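Local coordinates for FAD-dependent pyridine nucleotide-disulphide oxidoreductase (Desulfovibrio vulgaris, PDB 3IWA), which probably catalyses electron transfer from a reduced pyridine nucleotide through bound FAD, as a two-nucleotide-domain flavoprotein of the disulphide oxidoreductase family, at residues A[11-16]-A[314-319]; A[162-167]-A[249-254]. All blocks are in the same frame, centred on the assembly; numbering follows the deposited sequence.

Contact 1 (A[11-16]-A[314-319]); sequences AVALGP and MANRQG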
loop_
_atom_site.group_PDB
_atom_site.type_symbol
_atom_site.label_atom_id
_atom_site.label_comp_id
_atom_site.label_asym_id
_atom_site.label_seq_id
_atom_site.Cartn_x
_atom_site.Cartn_y
_atom_site.Cartn_z
ATOM N N ALA A 11 13.913 -5.419 28.533
ATOM C CA ALA A 11 12.491 -5.597 28.257
ATOM C C ALA A 11 12.050 -4.365 27.470
ATOM O O ALA A 11 11.955 -3.271 28.017
ATOM C CB ALA A 11 11.683 -5.768 29.558
ATOM N N VAL A 12 11.859 -4.541 26.165
ATOM C CA VAL A 12 11.458 -3.463 25.289
ATOM C C VAL A 12 10.087 -3.914 24.770
ATOM O O VAL A 12 9.156 -4.222 25.552
ATOM C CB VAL A 12 12.555 -3.182 24.178
ATOM C CG1 VAL A 12 13.711 -2.350 24.721
ATOM C CG2 VAL A 12 13.131 -4.458 23.619
ATOM N N ALA A 13 9.925 -3.901 23.464
ATOM C CA ALA A 13 8.975 -4.767 22.826
ATOM C C ALA A 13 9.784 -6.005 22.470
ATOM O O ALA A 13 9.348 -7.114 22.706
ATOM C CB ALA A 13 8.397 -4.094 21.569
ATOM N N LEU A 14 10.995 -5.790 21.968
ATOM C CA LEU A 14 11.726 -6.847 21.335
ATOM C C LEU A 14 11.996 -8.099 22.192
ATOM O O LEU A 14 11.814 -9.213 21.698
ATOM C CB LEU A 14 13.005 -6.322 20.687
ATOM C CG LEU A 14 13.700 -7.382 19.830
ATOM C CD1 LEU A 14 13.850 -6.950 18.379
ATOM C CD2 LEU A 14 15.059 -7.737 20.440
ATOM N N GLY A 15 12.426 -7.915 23.440
ATOM C CA GLY A 15 12.722 -9.033 24.348
ATOM C C GLY A 15 11.547 -9.971 24.563
ATOM O O GLY A 15 11.623 -11.143 24.197
ATOM N N PRO A 16 10.435 -9.453 25.126
ATOM C CA PRO A 16 9.188 -10.224 25.295
ATOM C C PRO A 16 8.725 -10.902 24.002
ATOM O O PRO A 16 8.309 -12.065 24.024
ATOM C CB PRO A 16 8.168 -9.168 25.741
ATOM C CG PRO A 16 8.993 -8.110 26.397
ATOM C CD PRO A 16 10.310 -8.088 25.659
ATOM N N MET A 314 9.852 -1.940 14.051
ATOM C CA MET A 314 10.920 -2.907 13.820
ATOM C C MET A 314 10.946 -3.982 14.913
ATOM O O MET A 314 11.171 -5.146 14.626
ATOM C CB MET A 314 12.274 -2.216 13.784
ATOM C CG MET A 314 12.490 -1.180 12.706
ATOM S SD MET A 314 12.954 -1.840 11.128
ATOM C CE MET A 314 11.388 -1.757 10.336
ATOM N N ALA A 315 10.722 -3.567 16.155
ATOM C CA ALA A 315 10.703 -4.455 17.328
ATOM C C ALA A 315 9.982 -5.778 17.108
ATOM O O ALA A 315 10.600 -6.842 17.162
ATOM C CB ALA A 315 10.077 -3.718 18.552
ATOM N N ASN A 316 8.686 -5.704 16.871
ATOM C CA ASN A 316 7.881 -6.891 16.704
ATOM C C ASN A 316 8.338 -7.782 15.566
ATOM O O ASN A 316 8.420 -8.981 15.743
ATOM C CB ASN A 316 6.384 -6.561 16.636
ATOM C CG ASN A 316 5.820 -6.276 18.029
ATOM O OD1 ASN A 316 6.416 -6.718 19.021
ATOM N ND2 ASN A 316 4.696 -5.535 18.122
ATOM N N ARG A 317 8.735 -7.189 14.454
ATOM C CA ARG A 317 9.064 -7.968 13.277
ATOM C C ARG A 317 10.396 -8.671 13.518
ATOM O O ARG A 317 10.492 -9.853 13.286
ATOM C CB ARG A 317 9.102 -7.096 12.045
ATOM C CG ARG A 317 7.774 -6.404 11.781
ATOM C CD ARG A 317 7.796 -5.522 10.561
ATOM N NE ARG A 317 6.576 -4.730 10.491
ATOM C CZ ARG A 317 6.492 -3.483 10.046
ATOM N NH1 ARG A 317 7.565 -2.848 9.608
ATOM N NH2 ARG A 317 5.318 -2.874 10.032
ATOM N N GLN A 318 11.378 -7.939 14.043
ATOM C CA GLN A 318 12.707 -8.499 14.305
ATOM C C GLN A 318 12.654 -9.507 15.471
ATOM O O GLN A 318 13.336 -10.484 15.436
ATOM C CB GLN A 318 13.758 -7.431 14.601
ATOM C CG GLN A 318 13.978 -6.418 13.499
ATOM C CD GLN A 318 14.947 -5.314 13.921
ATOM O OE1 GLN A 318 15.449 -5.320 15.045
ATOM N NE2 GLN A 318 15.244 -4.401 13.010
ATOM N N GLY A 319 11.809 -9.261 16.450
ATOM C CA GLY A 319 11.665 -10.146 17.588
ATOM C C GLY A 319 11.183 -11.513 17.176
ATOM O O GLY A 319 11.687 -12.536 17.672
#
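A13 and A315 meet methyl to methyl, CB to CB at 3.5 Å, a little tighter than ordinary van der Waals contact, where the loop leading into helix 14-25 comes against the first turn of helix 314-326. Both CB atoms point at the opposite segment, and a methyl group is about as much as so close an approach allows. The backbones are nearest one step further on, with the CA atoms of L14 and A315 4.8 Å apart. L14 buries more surface here than any other residue of the contact. Its CG turns away from the backbone N (chi1 -172°), which carries the branch across to the helix, where CD1 lies 3.5 Å from A315 O and 3.6 Å from G319 N. That carbonyl and amide are already joined to each other by a helical hydrogen bond, so an apolar methyl can lie over them without stranding a polar group. Q318 completes the seat for this methyl, its CB 3.8 Å from L14 CD1. G319 has no side chain, and a CB there would press on L14 O. Further out, Q318 OE1 accepts a hydrogen bond from G293 N, and L14 also packs on A120. R317 faces away from 11-16, and its NE is hydrogen-bonded to OD1 of N451 of the second subunit. No hydrogen bond spans the two segments. Helix 314-326 thus packs against the strand-to-helix turn after strand 5-9, the place where Rossmann-type domains of this family usually bind a dinucleotide.

Contact 2 (A[162-167]-A[249-254]); sequences AVIVGG and LVILAA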
loop_
_atom_site.group_PDB
_atom_site.type_symbol
_atom_site.label_atom_id
_atom_site.label_comp_id
_atom_site.label_asym_id
_atom_site.label_seq_id
_atom_site.Cartn_x
_atom_site.Cartn_y
_atom_site.Cartn_z
ATOM N N ALA A 162 5.844 23.015 29.173
ATOM C CA ALA A 162 6.684 21.977 28.582
ATOM C C ALA A 162 7.483 22.546 27.413
ATOM O O ALA A 162 6.919 23.174 26.525
ATOM C CB ALA A 162 5.849 20.800 28.115
ATOM N N VAL A 163 8.795 22.319 27.431
ATOM C CA VAL A 163 9.610 22.557 26.258
ATOM C C VAL A 163 10.135 21.220 25.694
ATOM O O VAL A 163 10.716 20.422 26.424
ATOM C CB VAL A 163 10.775 23.499 26.583
ATOM C CG1 VAL A 163 11.826 23.484 25.429
ATOM C CG2 VAL A 163 10.199 24.903 26.885
ATOM N N ILE A 164 9.899 20.975 24.406
ATOM C CA ILE A 164 10.367 19.755 23.756
ATOM C C ILE A 164 11.610 20.106 22.972
ATOM O O ILE A 164 11.576 20.947 22.100
ATOM C CB ILE A 164 9.269 19.128 22.829
ATOM C CG1 ILE A 164 8.170 18.430 23.655
ATOM C CG2 ILE A 164 9.875 18.078 21.913
ATOM C CD1 ILE A 164 6.828 19.012 23.580
ATOM N N VAL A 165 12.722 19.476 23.315
ATOM C CA VAL A 165 13.984 19.655 22.616
ATOM C C VAL A 165 14.132 18.556 21.553
ATOM O O VAL A 165 14.442 17.386 21.884
ATOM C CB VAL A 165 15.192 19.584 23.572
ATOM C CG1 VAL A 165 16.512 19.840 22.764
ATOM C CG2 VAL A 165 15.021 20.575 24.755
ATOM N N GLY A 166 13.895 18.949 20.298
ATOM C CA GLY A 166 13.836 18.042 19.164
ATOM C C GLY A 166 12.461 17.999 18.502
ATOM O O GLY A 166 11.478 17.709 19.157
ATOM N N GLY A 167 12.399 18.259 17.188
ATOM C CA GLY A 167 11.142 18.235 16.422
ATOM C C GLY A 167 11.082 17.051 15.464
ATOM O O GLY A 167 10.644 17.177 14.334
ATOM N N LEU A 249 8.784 21.291 32.705
ATOM C CA LEU A 249 9.061 19.974 32.075
ATOM C C LEU A 249 9.823 20.219 30.774
ATOM O O LEU A 249 9.393 21.012 29.948
ATOM C CB LEU A 249 7.758 19.222 31.764
ATOM C CG LEU A 249 7.875 17.848 31.093
ATOM C CD1 LEU A 249 8.398 16.794 32.058
ATOM C CD2 LEU A 249 6.536 17.427 30.526
ATOM N N VAL A 250 10.937 19.518 30.617
ATOM C CA VAL A 250 11.728 19.536 29.409
ATOM C C VAL A 250 11.899 18.100 28.892
ATOM O O VAL A 250 12.435 17.228 29.593
ATOM C CB VAL A 250 13.104 20.175 29.655
ATOM C CG1 VAL A 250 13.960 20.062 28.427
ATOM C CG2 VAL A 250 12.932 21.636 30.102
ATOM N N ILE A 251 11.411 17.865 27.681
ATOM C CA ILE A 251 11.488 16.561 27.042
ATOM C C ILE A 251 12.704 16.545 26.112
ATOM O O ILE A 251 12.828 17.394 25.241
ATOM C CB ILE A 251 10.211 16.281 26.238
ATOM C CG1 ILE A 251 8.956 16.462 27.104
ATOM C CG2 ILE A 251 10.212 14.891 25.691
ATOM C CD1 ILE A 251 8.811 15.422 28.182
ATOM N N LEU A 252 13.619 15.615 26.340
ATOM C CA LEU A 252 14.737 15.381 25.434
ATOM C C LEU A 252 14.329 14.334 24.371
ATOM O O LEU A 252 14.126 13.155 24.685
ATOM C CB LEU A 252 15.988 14.913 26.198
ATOM C CG LEU A 252 16.561 15.848 27.274
ATOM C CD1 LEU A 252 17.900 15.304 27.745
ATOM C CD2 LEU A 252 16.714 17.294 26.816
ATOM N N ALA A 253 14.199 14.805 23.134
ATOM C CA ALA A 253 13.749 14.026 21.985
ATOM C C ALA A 253 14.606 14.455 20.815
ATOM O O ALA A 253 14.100 14.776 19.751
ATOM C CB ALA A 253 12.281 14.320 21.674
ATOM N N ALA A 254 15.907 14.468 21.022
ATOM C CA ALA A 254 16.827 14.977 20.018
ATOM C C ALA A 254 17.681 13.865 19.467
ATOM O O ALA A 254 18.837 14.089 19.121
ATOM C CB ALA A 254 17.721 16.082 20.611
#
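Strands 162-165 and 249-252 run parallel, their directions 16° apart, and four backbone hydrogen bonds join the two segments. They are neighbours in a five-stranded parallel sheet of Rossmann type, probably that of the NAD(P)H-binding domain. V163 N bonds L249 O and V165 N bonds I251 O; in return I251 N bonds V163 O, and A253 N, just past the strand, bonds V165 O. The bond from V165 N to I251 O is the shortest of the four, at 2.8 Å, and nearly straight at its hydrogen, 166°. On its other edge strand 162-165 bonds strand 185-189, so it is an interior strand, and small or beta-branched apolar residues suit such a place. I164 and I251 run alongside each other in the same direction, I164 CG1 3.9 Å from I251 CB, on the face where helix 169-182 brings A175 against I164 and L178 against A162 and L249. The opposite face carries V163, V165, V250 and L252. There V165 crosses V250 at a slant, V165 CG2 to V250 CG1 at 3.9 Å; V165 CG2 stands beside its own backbone N (CG1 being anti, chi1 -178°), which also brings it towards L252 CD2. Strand 235-240 adds V238 against V163 and V250. Beyond V165 comes G166, the probable first glycine of a GxGxxG motif. Its positive phi suits glycine, since a CB would press on the V165 carbonyl, and A253 O occupies the same space from across the contact, with G166 CA 3.3 Å from A253 O in a CA-H...O contact.

Overall arrangement
Contacts 1 and 2 lie on opposite sides of the chain's centre, their own centres 26 Å apart and their nearest atoms about 16 Å apart, so they do not touch. In sequence, 162-167 and 249-254 both fall within the long loop that 11-16 and 314-319 close. Each contact involves the passage from a strand to the helix after it in a different parallel sheet: strand 5-9 to helix 14-25 in one, strand 161-165 to helix 169-182 in the other. By family resemblance these are probably the FAD and NAD(P)H domains, although neither cofactor is part of the deposited model. Only contact 1 lies within reach of the second subunit.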